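PDB 2NS6: mobilization protein A from Pseudomonas aeruginosa, which nicks one DNA strand at the plasmid's origin of transfer, locally unwinds the DNA and so starts its conjugative transfer. Local coordinates for residues A[124-129]-A[154-159]. Sequence-based numbering, arbitrary orientation.
Sequences ISERIN and QKTEAL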
loop_
_atom_site.group_PDB
_atom_site.type_symbol
_atom_site.label_atom_id
_atom_site.label_comp_id
_atom_site.label_asym_id
_atom_site.label_seq_id
_atom_site.Cartn_x
_atom_site.Cartn_y
_atom_site.Cartn_z
ATOM N N ILE A 124 -0.594 -1.428 2.576
ATOM C CA ILE A 124 0.323 -2.550 2.434
ATOM C C ILE A 124 -0.157 -3.780 3.167
ATOM O O ILE A 124 -0.468 -3.723 4.359
ATOM C CB ILE A 124 1.691 -2.196 3.011
ATOM C CG1 ILE A 124 2.137 -0.837 2.473
ATOM C CG2 ILE A 124 2.696 -3.283 2.677
ATOM C CD1 ILE A 124 3.487 -0.411 2.990
ATOM N N SER A 125 -0.218 -4.894 2.446
ATOM C CA SER A 125 -0.629 -6.169 3.024
ATOM C C SER A 125 0.640 -6.814 3.564
ATOM O O SER A 125 1.632 -6.943 2.843
ATOM C CB SER A 125 -1.237 -7.064 1.944
ATOM O OG SER A 125 -1.379 -8.392 2.415
ATOM N N GLU A 126 0.610 -7.219 4.828
ATOM C CA GLU A 126 1.775 -7.831 5.448
ATOM C C GLU A 126 1.888 -9.325 5.189
ATOM O O GLU A 126 2.058 -10.118 6.117
ATOM C CB GLU A 126 1.772 -7.546 6.950
ATOM C CG GLU A 126 2.095 -6.099 7.280
ATOM C CD GLU A 126 1.645 -5.719 8.673
ATOM O OE1 GLU A 126 2.472 -5.206 9.450
ATOM O OE2 GLU A 126 0.456 -5.936 8.981
ATOM N N ARG A 127 1.796 -9.688 3.913
ATOM C CA ARG A 127 1.903 -11.070 3.458
ATOM C C ARG A 127 2.989 -11.089 2.402
ATOM O O ARG A 127 2.988 -10.275 1.482
ATOM C CB ARG A 127 0.583 -11.544 2.839
ATOM C CG ARG A 127 -0.565 -11.648 3.834
ATOM C CD ARG A 127 -0.481 -12.955 4.623
ATOM N NE ARG A 127 -1.466 -13.025 5.699
ATOM C CZ ARG A 127 -1.777 -14.139 6.349
ATOM N NH1 ARG A 127 -1.181 -15.278 6.025
ATOM N NH2 ARG A 127 -2.669 -14.116 7.328
ATOM N N ILE A 128 3.915 -12.024 2.538
ATOM C CA ILE A 128 5.032 -12.147 1.618
ATOM C C ILE A 128 4.666 -12.941 0.374
ATOM O O ILE A 128 4.316 -14.124 0.459
ATOM C CB ILE A 128 6.213 -12.835 2.328
ATOM C CG1 ILE A 128 6.594 -12.023 3.567
ATOM C CG2 ILE A 128 7.392 -12.990 1.376
ATOM C CD1 ILE A 128 7.585 -12.706 4.487
ATOM N N ASN A 129 4.744 -12.304 -0.788
ATOM C CA ASN A 129 4.432 -13.030 -2.006
ATOM C C ASN A 129 5.676 -13.790 -2.445
ATOM O O ASN A 129 6.616 -13.206 -2.987
ATOM C CB ASN A 129 3.989 -12.090 -3.121
ATOM C CG ASN A 129 3.433 -12.846 -4.315
ATOM O OD1 ASN A 129 3.724 -14.027 -4.501
ATOM N ND2 ASN A 129 2.641 -12.171 -5.132
ATOM N N GLN A 154 3.285 -16.385 3.973
ATOM C CA GLN A 154 3.943 -16.078 5.237
ATOM C C GLN A 154 3.757 -14.604 5.575
ATOM O O GLN A 154 3.747 -13.751 4.684
ATOM C CB GLN A 154 5.439 -16.413 5.145
ATOM C CG GLN A 154 6.254 -16.054 6.385
ATOM C CD GLN A 154 7.714 -16.503 6.289
ATOM O OE1 GLN A 154 8.335 -16.416 5.226
ATOM N NE2 GLN A 154 8.267 -16.969 7.406
ATOM N N LYS A 155 3.587 -14.311 6.861
ATOM C CA LYS A 155 3.413 -12.934 7.310
ATOM C C LYS A 155 4.780 -12.297 7.531
ATOM O O LYS A 155 5.758 -12.993 7.791
ATOM C CB LYS A 155 2.626 -12.899 8.623
ATOM C CG LYS A 155 1.126 -13.168 8.500
ATOM C CD LYS A 155 0.504 -13.369 9.885
ATOM C CE LYS A 155 -1.027 -13.403 9.850
ATOM N NZ LYS A 155 -1.656 -12.062 9.600
ATOM N N THR A 156 4.861 -10.975 7.401
ATOM C CA THR A 156 6.127 -10.299 7.638
ATOM C C THR A 156 6.035 -9.467 8.903
ATOM O O THR A 156 4.970 -8.947 9.240
ATOM C CB THR A 156 6.540 -9.384 6.479
ATOM O OG1 THR A 156 7.799 -8.776 6.796
ATOM C CG2 THR A 156 5.508 -8.295 6.242
ATOM N N GLU A 157 7.153 -9.349 9.609
ATOM C CA GLU A 157 7.192 -8.573 10.838
ATOM C C GLU A 157 7.914 -7.248 10.612
ATOM O O GLU A 157 8.027 -6.439 11.528
ATOM C CB GLU A 157 7.936 -9.346 11.931
ATOM C CG GLU A 157 7.482 -10.791 12.126
ATOM C CD GLU A 157 6.017 -10.906 12.446
ATOM O OE1 GLU A 157 5.563 -10.254 13.408
ATOM O OE2 GLU A 157 5.312 -11.656 11.736
ATOM N N ALA A 158 8.387 -7.027 9.391
ATOM C CA ALA A 158 9.138 -5.820 9.057
ATOM C C ALA A 158 8.468 -4.479 9.345
ATOM O O ALA A 158 9.154 -3.469 9.522
ATOM C CB ALA A 158 9.567 -5.874 7.587
ATOM N N LEU A 159 7.142 -4.450 9.382
ATOM C CA LEU A 159 6.427 -3.201 9.642
ATOM C C LEU A 159 6.023 -2.980 11.104
ATOM O O LEU A 159 5.371 -1.983 11.411
ATOM C CB LEU A 159 5.173 -3.131 8.769
ATOM C CG LEU A 159 5.306 -2.731 7.292
ATOM C CD1 LEU A 159 6.519 -3.372 6.646
ATOM C CD2 LEU A 159 4.028 -3.110 6.580
HETATM O O HOH W 1 4.878 -6.275 9.520
HETATM O O HOH W 2 5.061 -16.456 1.783
#
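A single antiparallel beta bridge, R127 with K155, joins the loop that leaves strand 117-124 of the relaxase sheet to the loop leading into helix 164-181. Two backbone hydrogen bonds make it. I128 N donates to Q154 O at 2.8 Å, almost straight (178°). T156 N donates to E126 O over a longer 3.2 Å and meets it from above the carbonyl plane. E126 is the centre of an inverse gamma turn. CA-H...O contacts from K155 to E126 O and from R127 to Q154 O fill in between these bonds.

On one side of the bridge the R127 and K155 side chains meet. R127 bends at chi2 (-81°), and K155 CG sits over the centre of the R127 guanidinium, 3.7 Å above the plane. The two cationic ends are close, with R127 NH2 3.2 Å from K155 NZ. E64 serves both, with a salt bridge to K155 NZ and a weak, long ion pair to R127 NH2, while R127 NH1 bonds the carbonyls of A153 and K141.

I128 packs CG1 against T156 CB at 3.9 Å, and its CD1 runs alongside the Q154 side chain. T156 OG1 accepts from A158 N in an ST turn and also bonds E102.

L159 CD2 lies 3.6 Å from E126 CG and also touches I124 CG2. The E126 carboxylate is held at both oxygens. E126 OE1 accepts from a water at 2.6 Å, and this water also joins T156 O and L159 N.

E64 probably offsets part of the repulsion between K155 and R127, and the salt bridge of E126 OE2 to R69 probably keeps this buried carboxylate ionised, while bridge and water tie the two loops together.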